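Putative uncharacterized protein (Bacillus anthracis, PDB 3LNO) is of unknown function but belongs to the DUF59 family and probably takes part in the assembly or delivery of iron-sulfur clusters. Local coordinates at residues Q62-V67 against V83-N88; A15-V20 against G33-V38; W87-P90 against E94-S97; N11-N16 against P76-I81; V20-L25 against T51-G56. One frame throughout, in Å; residues are numbered along the deposited sequence.

Interaction 1. Residues Q62-V67 against V83-N88; sequences QIVSDV and VNVVWN
Val83 meets both Val64 and Val67 and is the centre of this contact. Its CG2 branch reaches Val67 CG1 at 3.7 Å and also lies close to the CB of that residue. Its other branch, CG1, is 4.0 Å from Val64 CG2. Val64 and Val83 lie alongside each other, pointing opposite ways. With CG1 anti to the backbone N (chi1 -175°), Val83 places one methyl against Val64 and the other against Val67, about one turn on. The backbones are also near each other here, with Val64 CA 6.7 Å from Val83 CA.

Asn84 turns its side chain away from the helix, and its backbone is bonded to strand 46-50. Val85 faces the helix again, two residues on. It touches with one branch, CG2, which is 3.9 Å from Val64 CG2. Val64 is thus shared between Val83 and Val85. Its CG2 meets both residues, and its CG1 lies over Val83. The other branch of Val85, CG1, sits 3.6 Å above one face of the Trp87 ring, toward the rim. Past this point the chain leaves the helix.

The short axes run nearly antiparallel, at 156°, and approach to 9.7 Å. Helix 60-74 is the crossover of a beta-alpha-beta unit and packs here on the strand that follows it. No hydrogen bond or charge crosses between the segments. The contact is made of branched methyl groups alone, so across these segments it rests on methyl packing and, probably, on the exclusion of water.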
# COMPACT_ATOMS: atom_id res chain seq x y z
N GLN A 62 2.71 -10.98 -6.38
CA GLN A 62 2.84 -11.32 -4.97
C GLN A 62 2.49 -10.14 -4.04
O GLN A 62 1.93 -10.34 -2.97
CB GLN A 62 4.25 -11.82 -4.67
CG GLN A 62 4.42 -12.30 -3.24
CD GLN A 62 5.85 -12.67 -2.92
OE1 GLN A 62 6.60 -13.11 -3.79
NE2 GLN A 62 6.24 -12.50 -1.65
N ILE A 63 2.82 -8.92 -4.46
CA ILE A 63 2.53 -7.76 -3.63
C ILE A 63 1.02 -7.56 -3.48
O ILE A 63 0.50 -7.44 -2.37
CB ILE A 63 3.31 -6.51 -4.12
CG1 ILE A 63 4.80 -6.69 -3.82
CG2 ILE A 63 2.78 -5.24 -3.45
CD1 ILE A 63 5.70 -5.60 -4.39
N VAL A 64 0.31 -7.62 -4.60
CA VAL A 64 -1.13 -7.50 -4.58
C VAL A 64 -1.86 -8.55 -3.73
O VAL A 64 -2.76 -8.21 -2.95
CB VAL A 64 -1.72 -7.55 -5.99
CG1 VAL A 64 -3.24 -7.70 -5.90
CG2 VAL A 64 -1.30 -6.29 -6.77
N SER A 65 -1.53 -9.83 -3.90
CA SER A 65 -2.16 -10.84 -3.04
C SER A 65 -1.78 -10.63 -1.56
O SER A 65 -2.58 -10.87 -0.66
CB SER A 65 -1.89 -12.29 -3.51
OG SER A 65 -0.53 -12.50 -3.79
N ASP A 66 -0.56 -10.16 -1.32
CA ASP A 66 -0.14 -9.83 0.04
C ASP A 66 -0.99 -8.69 0.65
O ASP A 66 -1.37 -8.73 1.82
CB ASP A 66 1.33 -9.48 0.07
CG ASP A 66 2.14 -10.44 0.88
OD1 ASP A 66 2.19 -11.64 0.51
OD2 ASP A 66 2.72 -10.00 1.91
N VAL A 67 -1.31 -7.69 -0.17
CA VAL A 67 -2.22 -6.64 0.26
C VAL A 67 -3.57 -7.24 0.70
O VAL A 67 -4.06 -6.95 1.79
CB VAL A 67 -2.44 -5.56 -0.85
CG1 VAL A 67 -3.60 -4.67 -0.50
CG2 VAL A 67 -1.21 -4.67 -1.01
N VAL A 83 -7.46 -3.80 -5.44
CA VAL A 83 -6.14 -3.20 -5.58
C VAL A 83 -5.98 -2.77 -7.01
O VAL A 83 -5.98 -3.61 -7.92
CB VAL A 83 -4.99 -4.14 -5.20
CG1 VAL A 83 -3.67 -3.41 -5.27
CG2 VAL A 83 -5.19 -4.70 -3.80
N ASN A 84 -5.90 -1.46 -7.24
CA ASN A 84 -5.69 -1.00 -8.62
C ASN A 84 -4.26 -0.56 -8.77
O ASN A 84 -3.81 0.37 -8.09
CB ASN A 84 -6.63 0.14 -9.01
CG ASN A 84 -8.09 -0.31 -9.09
OD1 ASN A 84 -8.40 -1.45 -9.45
ND2 ASN A 84 -8.99 0.61 -8.77
N VAL A 85 -3.54 -1.24 -9.64
CA VAL A 85 -2.14 -0.91 -9.88
C VAL A 85 -2.04 0.09 -11.05
O VAL A 85 -2.48 -0.20 -12.17
CB VAL A 85 -1.39 -2.17 -10.21
CG1 VAL A 85 0.03 -1.85 -10.59
CG2 VAL A 85 -1.45 -3.16 -9.01
N VAL A 86 -1.49 1.28 -10.79
CA VAL A 86 -1.43 2.29 -11.83
C VAL A 86 0.02 2.64 -12.11
O VAL A 86 0.91 2.21 -11.39
CB VAL A 86 -2.27 3.55 -11.49
CG1 VAL A 86 -3.73 3.15 -11.26
CG2 VAL A 86 -1.72 4.27 -10.27
N TRP A 87 0.25 3.38 -13.19
CA TRP A 87 1.60 3.70 -13.63
C TRP A 87 1.76 5.21 -13.76
O TRP A 87 2.81 5.71 -14.19
CB TRP A 87 1.89 2.97 -14.95
CG TRP A 87 1.72 1.51 -14.76
CD1 TRP A 87 0.71 0.73 -15.25
CD2 TRP A 87 2.54 0.65 -13.95
NE1 TRP A 87 0.87 -0.56 -14.81
CE2 TRP A 87 1.99 -0.64 -14.02
CE3 TRP A 87 3.70 0.86 -13.19
CZ2 TRP A 87 2.55 -1.72 -13.34
CZ3 TRP A 87 4.25 -0.22 -12.52
CH2 TRP A 87 3.67 -1.49 -12.59
N ASN A 88 0.72 5.94 -13.37
CA ASN A 88 0.73 7.39 -13.49
C ASN A 88 0.16 8.05 -12.25
O ASN A 88 -0.95 7.71 -11.85
CB ASN A 88 -0.11 7.82 -14.68
CG ASN A 88 0.71 8.31 -15.82
OD1 ASN A 88 1.37 9.35 -15.72
ND2 ASN A 88 0.70 7.56 -16.91

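Interaction 2. Residues A15-V20 against G33-V38; sequences ANLEAV and GLVYDV
Leu17 points its CD1 methyl at Val35, and the two side chains cross obliquely. The methyl sits evenly over the fork of the valine: Leu17 CD1 is 4.1 Å from Val35 CG1, and Val35 CG2 is equally near. A third methyl, Val38 CG2, lies 4.3 Å from Leu17 CD1. One leucine tip therefore spans two residues of the strand, three positions apart.

The shape of Leu17 explains this reach. CG stands anti to the carbonyl carbon (chi1 -70°), and the chain then runs straight out to CD1 (chi2 179°). The second methyl, CD2, turns instead to helix 60-74, where it packs on Val67.

Val35 and Val38 face the same way although an odd number of steps separates them. A classic beta bulge explains it. Tyr36 and Asp37 both face Thr49 of the neighbouring strand, and the extra residue brings Val38 back to the side of Leu17.

Leu17 begins a short 3-10 segment that follows helix 3-16. There Val20 N bonds to Leu17 O at 3.1 Å, which closes the turn before the chain moves on to strand 21-22.

Leu17 is buried beneath several elements of the fold, with Leu71 and Val30 also against it. No polar atom takes part across the two segments. The spacing of the methyls, at 4.1 Å or more, is that of ordinary van der Waals packing. The 3-10 turn that follows helix 3-16 thus packs on strand 35-40 here through hydrophobic contact, without directional bonds.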
# COMPACT_ATOMS: atom_id res chain seq x y z
N ALA A 15 -2.23 2.17 7.59
CA ALA A 15 -1.22 1.79 8.59
C ALA A 15 -0.95 0.29 8.53
O ALA A 15 0.18 -0.16 8.71
CB ALA A 15 -1.70 2.20 10.06
N ASN A 16 -1.98 -0.49 8.26
CA ASN A 16 -1.76 -1.94 8.22
C ASN A 16 -0.96 -2.39 6.99
O ASN A 16 -0.40 -3.48 6.97
CB ASN A 16 -3.09 -2.68 8.34
CG ASN A 16 -3.50 -2.85 9.78
OD1 ASN A 16 -3.12 -3.84 10.42
ND2 ASN A 16 -4.24 -1.88 10.31
N LEU A 17 -0.91 -1.54 5.96
CA LEU A 17 -0.14 -1.85 4.75
C LEU A 17 1.37 -1.80 5.03
O LEU A 17 2.18 -2.21 4.19
CB LEU A 17 -0.53 -0.88 3.63
CG LEU A 17 -1.95 -1.08 3.06
CD1 LEU A 17 -2.21 -0.04 1.97
CD2 LEU A 17 -2.08 -2.51 2.46
N GLU A 18 1.76 -1.34 6.21
CA GLU A 18 3.18 -1.44 6.59
C GLU A 18 3.63 -2.87 6.78
O GLU A 18 4.83 -3.12 6.89
CB GLU A 18 3.48 -0.69 7.88
CG GLU A 18 3.38 0.80 7.70
CD GLU A 18 3.66 1.54 8.98
OE1 GLU A 18 3.03 1.23 10.02
OE2 GLU A 18 4.53 2.43 8.93
N ALA A 19 2.69 -3.81 6.84
CA ALA A 19 3.07 -5.21 6.98
C ALA A 19 3.25 -5.87 5.63
O ALA A 19 3.48 -7.08 5.57
CB ALA A 19 2.03 -5.97 7.79
N VAL A 20 3.12 -5.11 4.55
CA VAL A 20 3.33 -5.66 3.19
C VAL A 20 4.71 -5.20 2.69
O VAL A 20 4.95 -4.00 2.51
CB VAL A 20 2.26 -5.15 2.19
CG1 VAL A 20 2.56 -5.64 0.78
CG2 VAL A 20 0.81 -5.53 2.64
N GLY A 33 6.61 4.54 -0.59
CA GLY A 33 5.85 5.53 -1.34
C GLY A 33 5.05 4.91 -2.48
O GLY A 33 4.67 5.62 -3.42
N LEU A 34 4.82 3.60 -2.43
CA LEU A 34 4.07 2.94 -3.52
C LEU A 34 2.57 3.10 -3.43
O LEU A 34 1.89 2.93 -4.44
CB LEU A 34 4.37 1.44 -3.62
CG LEU A 34 5.83 1.06 -3.88
CD1 LEU A 34 5.93 -0.44 -3.92
CD2 LEU A 34 6.30 1.69 -5.21
N VAL A 35 2.05 3.40 -2.24
CA VAL A 35 0.61 3.52 -2.05
C VAL A 35 0.14 4.96 -2.28
O VAL A 35 0.47 5.88 -1.50
CB VAL A 35 0.17 3.03 -0.67
CG1 VAL A 35 -1.34 2.97 -0.60
CG2 VAL A 35 0.75 1.64 -0.36
N TYR A 36 -0.63 5.14 -3.35
CA TYR A 36 -1.12 6.47 -3.77
C TYR A 36 -2.46 6.87 -3.14
O TYR A 36 -2.73 8.04 -2.92
CB TYR A 36 -1.28 6.52 -5.29
CG TYR A 36 0.01 6.55 -6.04
CD1 TYR A 36 1.21 6.66 -5.36
CD2 TYR A 36 0.03 6.46 -7.44
CE1 TYR A 36 2.42 6.69 -6.04
CE2 TYR A 36 1.23 6.51 -8.13
CZ TYR A 36 2.42 6.64 -7.41
OH TYR A 36 3.60 6.71 -8.04
N ASP A 37 -3.32 5.91 -2.87
CA ASP A 37 -4.64 6.30 -2.36
C ASP A 37 -5.28 5.13 -1.67
O ASP A 37 -5.20 4.01 -2.17
CB ASP A 37 -5.54 6.76 -3.52
CG ASP A 37 -6.83 7.41 -3.04
OD1 ASP A 37 -6.88 7.98 -1.92
OD2 ASP A 37 -7.81 7.37 -3.81
N VAL A 38 -5.93 5.37 -0.54
CA VAL A 38 -6.79 4.34 0.02
C VAL A 38 -8.14 4.99 0.23
O VAL A 38 -8.23 6.03 0.89
CB VAL A 38 -6.24 3.86 1.40
CG1 VAL A 38 -7.19 2.86 2.04
CG2 VAL A 38 -4.84 3.27 1.24

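Interaction 3. Residues W87-P90 against E94-S97; sequences WNPP and ERMS
The guanidinium group of Arg95 meets the ring of Pro89 at a slant, so neither its face nor its edge is squarely used. The nitrogen NH2 does the touching, 3.3 Å from Pro89 CG. Pro89 CB follows at 3.7 Å from the same nitrogen. The two side chains cross at about a right angle, and the arginine reaches the proline with its end.

Pro90 takes part through its backbone. Its carbonyl oxygen also lies obliquely to the guanidinium, with Pro90 O 3.8 Å from Arg95 NE. No hydrogen bond joins the two segments. The Arg95 chain is extended from CG to NE (chi3 -177°), which lets it span the gap between backbones whose nearest CA atoms are 10.0 Å apart.

The peptide bond before Pro89 is cis, so the chain turns sharply after Asn88. Pro89 O is tied to Tyr36 OH, and the ring of Tyr36 in turn touches Arg95.

The touching residues are exposed, and the contact folds a surface loop onto itself. This loop links strand 81-85 to helix 98-106. It ends in an N-cap: Ser97 OG accepts from Ala100 N at the start of the helix.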
# COMPACT_ATOMS: atom_id res chain seq x y z
N TRP A 87 0.25 3.38 -13.19
CA TRP A 87 1.60 3.70 -13.63
C TRP A 87 1.76 5.21 -13.76
O TRP A 87 2.81 5.71 -14.19
CB TRP A 87 1.89 2.97 -14.95
CG TRP A 87 1.72 1.51 -14.76
CD1 TRP A 87 0.71 0.73 -15.25
CD2 TRP A 87 2.54 0.65 -13.95
NE1 TRP A 87 0.87 -0.56 -14.81
CE2 TRP A 87 1.99 -0.64 -14.02
CE3 TRP A 87 3.70 0.86 -13.19
CZ2 TRP A 87 2.55 -1.72 -13.34
CZ3 TRP A 87 4.25 -0.22 -12.52
CH2 TRP A 87 3.67 -1.49 -12.59
N ASN A 88 0.72 5.94 -13.37
CA ASN A 88 0.73 7.39 -13.49
C ASN A 88 0.16 8.05 -12.25
O ASN A 88 -0.95 7.71 -11.85
CB ASN A 88 -0.11 7.82 -14.68
CG ASN A 88 0.71 8.31 -15.82
OD1 ASN A 88 1.37 9.35 -15.72
ND2 ASN A 88 0.70 7.56 -16.91
N PRO A 89 0.92 8.98 -11.64
CA PRO A 89 2.29 9.37 -11.98
C PRO A 89 3.29 8.25 -11.65
O PRO A 89 3.03 7.36 -10.85
CB PRO A 89 2.53 10.56 -11.02
CG PRO A 89 1.74 10.14 -9.80
CD PRO A 89 0.45 9.65 -10.42
N PRO A 90 4.47 8.31 -12.27
CA PRO A 90 5.39 7.18 -12.14
C PRO A 90 6.08 7.24 -10.79
O PRO A 90 6.40 8.31 -10.32
CB PRO A 90 6.41 7.44 -13.25
CG PRO A 90 6.00 8.74 -13.92
CD PRO A 90 5.05 9.43 -13.02
N GLU A 94 12.29 9.56 -4.82
CA GLU A 94 11.93 10.79 -4.10
C GLU A 94 10.69 10.61 -3.26
O GLU A 94 10.52 11.31 -2.26
CB GLU A 94 11.73 11.97 -5.05
CG GLU A 94 13.02 12.66 -5.51
CD GLU A 94 12.75 13.95 -6.33
OE1 GLU A 94 11.90 13.93 -7.25
OE2 GLU A 94 13.40 14.98 -6.05
N ARG A 95 9.86 9.62 -3.61
CA ARG A 95 8.62 9.30 -2.89
C ARG A 95 8.84 8.48 -1.59
O ARG A 95 7.93 8.28 -0.78
CB ARG A 95 7.65 8.54 -3.80
CG ARG A 95 7.08 9.39 -4.89
CD ARG A 95 6.07 8.61 -5.71
NE ARG A 95 5.58 9.43 -6.79
CZ ARG A 95 4.52 10.22 -6.70
NH1 ARG A 95 3.82 10.29 -5.57
NH2 ARG A 95 4.16 10.95 -7.74
N MSE A 96 10.05 8.02 -1.38
CA MSE A 96 10.31 7.25 -0.16
C MSE A 96 10.21 8.09 1.12
O MSE A 96 10.54 9.28 1.11
CB MSE A 96 11.69 6.65 -0.30
CG MSE A 96 11.67 5.60 -1.38
SE MSE A 96 13.34 4.60 -1.44
CE MSE A 96 14.64 5.83 -0.73
N SER A 97 9.79 7.48 2.23
CA SER A 97 9.78 8.19 3.52
C SER A 97 11.19 8.51 4.04
O SER A 97 12.18 7.97 3.55
CB SER A 97 9.08 7.32 4.58
OG SER A 97 9.86 6.15 4.87

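Interaction 4. Residues N11-N16 against P76-I81; sequences NKLYAN and PEVNEI
Lys12 and Glu77 reach each other from opposite directions, one extended and the other bent. The lysine leaves its helix with CG anti to the backbone N (chi1 178°) and stays stretched to the amine. The glutamate has CG between its backbone N and carbonyl carbon (chi1 73°) and kinks again at chi2 (-83°). This fold brings its carboxylate round toward the helix.

Lys12 NZ donates to Glu77 OE2 in a salt bridge. As modelled, it comes in on the syn side of that oxygen, though the length of 2.5 Å from NZ to OE2 is too short to trust in detail. Glu77 OE1 is much farther from NZ, at 3.9 Å.

Beneath the charges, Leu13 CD2 touches Val78 CG2 at 4.1 Å, the two side chains crossing at about a right angle. Both also rest on Ala46 of strand 46-50.

The backbone of Lys12 is used as well. Its O accepts Asn16 ND2 at 2.9 Å, from the opposite face to the helical bond from Asn16 N.

The loop between helix 60-74 and strand 81-85 is thus joined to helix 3-16 in two layers. A buried apolar pair lies below, and an ion pair nearer the surface probably adds a directional link.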
# COMPACT_ATOMS: atom_id res chain seq x y z
N ASN A 11 -7.41 5.44 7.27
CA ASN A 11 -6.14 5.62 7.94
C ASN A 11 -5.70 4.27 8.55
O ASN A 11 -4.54 3.87 8.46
CB ASN A 11 -6.28 6.70 9.00
CG ASN A 11 -4.98 7.00 9.68
OD1 ASN A 11 -4.01 7.37 9.04
ND2 ASN A 11 -4.94 6.80 11.00
N LYS A 12 -6.65 3.58 9.16
CA LYS A 12 -6.35 2.27 9.74
C LYS A 12 -5.88 1.29 8.67
O LYS A 12 -4.89 0.57 8.84
CB LYS A 12 -7.59 1.72 10.45
CG LYS A 12 -7.37 0.33 11.04
CD LYS A 12 -8.66 -0.18 11.65
CE LYS A 12 -8.39 -1.26 12.71
NZ LYS A 12 -9.66 -1.85 13.26
N LEU A 13 -6.56 1.27 7.53
CA LEU A 13 -6.14 0.39 6.44
C LEU A 13 -4.73 0.73 5.99
O LEU A 13 -3.93 -0.16 5.73
CB LEU A 13 -7.10 0.47 5.25
CG LEU A 13 -8.53 -0.07 5.42
CD1 LEU A 13 -9.33 0.24 4.15
CD2 LEU A 13 -8.50 -1.56 5.63
N TYR A 14 -4.43 2.02 5.88
CA TYR A 14 -3.13 2.43 5.34
C TYR A 14 -2.00 2.00 6.29
O TYR A 14 -0.96 1.52 5.85
CB TYR A 14 -3.11 3.95 5.11
CG TYR A 14 -1.84 4.53 4.53
CD1 TYR A 14 -1.68 4.65 3.15
CD2 TYR A 14 -0.82 5.00 5.36
CE1 TYR A 14 -0.54 5.20 2.61
CE2 TYR A 14 0.35 5.53 4.83
CZ TYR A 14 0.47 5.65 3.46
OH TYR A 14 1.61 6.19 2.94
N ALA A 15 -2.23 2.17 7.59
CA ALA A 15 -1.22 1.79 8.59
C ALA A 15 -0.95 0.29 8.53
O ALA A 15 0.18 -0.16 8.71
CB ALA A 15 -1.70 2.20 10.06
N ASN A 16 -1.98 -0.49 8.26
CA ASN A 16 -1.76 -1.94 8.22
C ASN A 16 -0.96 -2.39 6.99
O ASN A 16 -0.40 -3.48 6.97
CB ASN A 16 -3.09 -2.68 8.34
CG ASN A 16 -3.50 -2.85 9.78
OD1 ASN A 16 -3.12 -3.84 10.42
ND2 ASN A 16 -4.24 -1.88 10.31
N PRO A 76 -10.21 -7.28 9.87
CA PRO A 76 -11.31 -8.19 9.50
C PRO A 76 -12.61 -7.48 9.18
O PRO A 76 -13.45 -8.04 8.48
CB PRO A 76 -11.48 -9.06 10.75
CG PRO A 76 -10.83 -8.22 11.90
CD PRO A 76 -9.66 -7.57 11.20
N GLU A 77 -12.80 -6.26 9.67
CA GLU A 77 -14.02 -5.53 9.36
C GLU A 77 -14.03 -4.92 7.95
O GLU A 77 -15.03 -4.34 7.53
CB GLU A 77 -14.35 -4.47 10.44
CG GLU A 77 -13.47 -3.20 10.44
CD GLU A 77 -12.15 -3.38 11.19
OE1 GLU A 77 -11.63 -4.53 11.23
OE2 GLU A 77 -11.62 -2.37 11.73
N VAL A 78 -12.92 -5.05 7.22
CA VAL A 78 -12.94 -4.60 5.82
C VAL A 78 -13.83 -5.57 5.01
O VAL A 78 -13.86 -6.77 5.29
CB VAL A 78 -11.52 -4.51 5.19
CG1 VAL A 78 -10.94 -5.89 4.92
CG2 VAL A 78 -11.56 -3.74 3.89
N ASN A 79 -14.55 -5.05 4.02
CA ASN A 79 -15.31 -5.93 3.13
C ASN A 79 -14.62 -6.13 1.81
O ASN A 79 -13.64 -6.88 1.75
CB ASN A 79 -16.77 -5.51 3.02
CG ASN A 79 -17.51 -5.81 4.30
OD1 ASN A 79 -17.33 -6.88 4.89
ND2 ASN A 79 -18.28 -4.84 4.80
N GLU A 80 -15.05 -5.46 0.76
CA GLU A 80 -14.32 -5.63 -0.49
C GLU A 80 -12.92 -5.05 -0.42
O GLU A 80 -12.68 -3.99 0.16
CB GLU A 80 -15.06 -5.01 -1.65
CG GLU A 80 -14.59 -5.52 -3.01
CD GLU A 80 -15.32 -4.81 -4.14
OE1 GLU A 80 -16.24 -4.02 -3.83
OE2 GLU A 80 -14.98 -5.02 -5.33
N ILE A 81 -11.98 -5.77 -1.01
CA ILE A 81 -10.66 -5.19 -1.21
C ILE A 81 -10.28 -5.20 -2.67
O ILE A 81 -10.02 -6.26 -3.24
CB ILE A 81 -9.58 -5.96 -0.48
CG1 ILE A 81 -9.95 -6.12 0.99
CG2 ILE A 81 -8.25 -5.21 -0.67
CD1 ILE A 81 -9.12 -7.10 1.72

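Interaction 5. Residues V20-L25 against T51-G56; sequences VIDPEL and TMTSIG
An Asx turn at Asp22 faces Thr53, which lies in the loop between strand 46-50 and helix 60-74. Asp22 OD2 accepts from Glu24 N at 3.1 Å and closes the turn. The amide meets this oxygen from above the carboxylate plane, 44° out of it, and the bond is bent.

The other oxygen is turned to the loop. Asp22 OD1 lies 3.8 Å from the methyl Thr53 CG2, with the two side chains coming from opposite directions. The same methyl is 4.2 Å from Leu25 CD1. Thr53 CG2 thus touches Asp22 and Leu25, the residue just past the turn.

A water makes the polar link. It donates to Asp22 OD1 at 3.3 Å and accepts from Thr53 N at 3.0 Å. It therefore gives the backbone amide of Thr53 a partner and ties it to the carboxylate.

Asp22 CG is anti to the backbone N (chi1 180°), which carries the carboxylate out to the methyl of Thr53. Asp22 and Leu25 also pack on Leu32 of helix 29-32.

No direct hydrogen bond joins the segments. The buried carboxylate of Asp22 divides its work: one oxygen shapes its own turn, and the other is linked to the loop by a long bond to a water.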
# COMPACT_ATOMS: atom_id res chain seq x y z
N VAL A 20 3.12 -5.11 4.55
CA VAL A 20 3.33 -5.66 3.19
C VAL A 20 4.71 -5.20 2.69
O VAL A 20 4.95 -4.00 2.51
CB VAL A 20 2.26 -5.15 2.19
CG1 VAL A 20 2.56 -5.64 0.78
CG2 VAL A 20 0.81 -5.53 2.64
N ILE A 21 5.62 -6.15 2.48
CA ILE A 21 7.00 -5.83 2.12
C ILE A 21 7.25 -5.97 0.61
O ILE A 21 6.79 -6.93 -0.01
CB ILE A 21 7.98 -6.77 2.86
CG1 ILE A 21 7.55 -6.96 4.32
CG2 ILE A 21 9.39 -6.23 2.83
CD1 ILE A 21 7.39 -5.65 5.06
N ASP A 22 7.99 -5.03 0.02
CA ASP A 22 8.55 -5.29 -1.31
C ASP A 22 9.78 -6.19 -1.17
O ASP A 22 10.81 -5.74 -0.67
CB ASP A 22 8.93 -3.99 -2.03
CG ASP A 22 9.54 -4.24 -3.43
OD1 ASP A 22 9.70 -3.28 -4.20
OD2 ASP A 22 9.83 -5.40 -3.77
N PRO A 23 9.69 -7.45 -1.60
CA PRO A 23 10.76 -8.40 -1.30
C PRO A 23 12.14 -7.98 -1.85
O PRO A 23 13.15 -8.21 -1.19
CB PRO A 23 10.29 -9.70 -1.98
CG PRO A 23 8.82 -9.54 -2.14
CD PRO A 23 8.59 -8.07 -2.37
N GLU A 24 12.17 -7.36 -3.02
CA GLU A 24 13.43 -6.94 -3.60
C GLU A 24 14.13 -5.84 -2.79
O GLU A 24 15.35 -5.77 -2.77
CB GLU A 24 13.21 -6.49 -5.04
CG GLU A 24 12.62 -7.59 -5.93
CD GLU A 24 11.79 -7.04 -7.09
OE1 GLU A 24 10.90 -6.19 -6.83
OE2 GLU A 24 12.04 -7.46 -8.24
N LEU A 25 13.37 -4.98 -2.12
CA LEU A 25 14.01 -3.92 -1.36
C LEU A 25 14.03 -4.13 0.14
O LEU A 25 14.73 -3.41 0.85
CB LEU A 25 13.38 -2.57 -1.66
CG LEU A 25 13.77 -2.03 -3.02
CD1 LEU A 25 12.93 -0.81 -3.34
CD2 LEU A 25 15.28 -1.72 -3.05
N THR A 51 1.30 1.76 -7.11
CA THR A 51 2.15 1.47 -8.26
C THR A 51 3.26 0.50 -7.85
O THR A 51 3.25 0.00 -6.73
CB THR A 51 2.71 2.75 -8.86
OG1 THR A 51 3.28 2.44 -10.13
CG2 THR A 51 3.79 3.35 -7.95
N MSE A 52 4.19 0.19 -8.75
CA MSE A 52 5.34 -0.65 -8.40
C MSE A 52 6.60 0.17 -8.64
O MSE A 52 6.53 1.26 -9.20
CB MSE A 52 5.38 -1.89 -9.28
CG MSE A 52 4.14 -2.74 -9.15
SE MSE A 52 4.21 -3.65 -7.43
CE MSE A 52 2.28 -3.61 -7.06
N THR A 53 7.75 -0.35 -8.24
CA THR A 53 8.98 0.41 -8.46
C THR A 53 9.35 0.58 -9.94
O THR A 53 10.06 1.51 -10.30
CB THR A 53 10.17 -0.18 -7.70
OG1 THR A 53 10.35 -1.56 -8.07
CG2 THR A 53 9.91 -0.10 -6.22
N SER A 54 8.85 -0.32 -10.79
CA SER A 54 9.14 -0.33 -12.23
C SER A 54 8.07 -1.14 -12.93
O SER A 54 7.57 -2.12 -12.37
CB SER A 54 10.50 -0.98 -12.52
OG SER A 54 10.54 -2.31 -12.02
N ILE A 55 7.72 -0.76 -14.16
CA ILE A 55 6.77 -1.54 -14.95
C ILE A 55 7.20 -3.00 -15.02
O ILE A 55 6.37 -3.91 -15.00
CB ILE A 55 6.62 -1.00 -16.37
CG1 ILE A 55 6.05 0.42 -16.35
CG2 ILE A 55 5.67 -1.88 -17.17
CD1 ILE A 55 4.55 0.45 -16.49
N GLY A 56 8.52 -3.21 -15.08
CA GLY A 56 9.06 -4.56 -15.17
C GLY A 56 8.78 -5.41 -13.94
O GLY A 56 8.58 -6.62 -14.05
O HOH W 1 7.54 -2.94 -6.65

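Interactions 1 and 2 are apolar and lie nearest the centre of the chain. They pack helix 60-74 and the turn after helix 3-16 on the outermost strands of the same three-stranded sheet, and they meet where Val67 touches Leu17. Interaction 4 also uses helix 3-16 but adds an ion pair over its apolar layer. Interaction 5 lies on the opposite side of the centre, about 21 Å from interaction 4 between centres, and relies on water. It joins interaction 1 through Thr51, Met52 and Ile55 against Trp87. Interaction 3 is the surface contact, where an arginine lies obliquely to a proline, and it reaches interaction 2 through Tyr36.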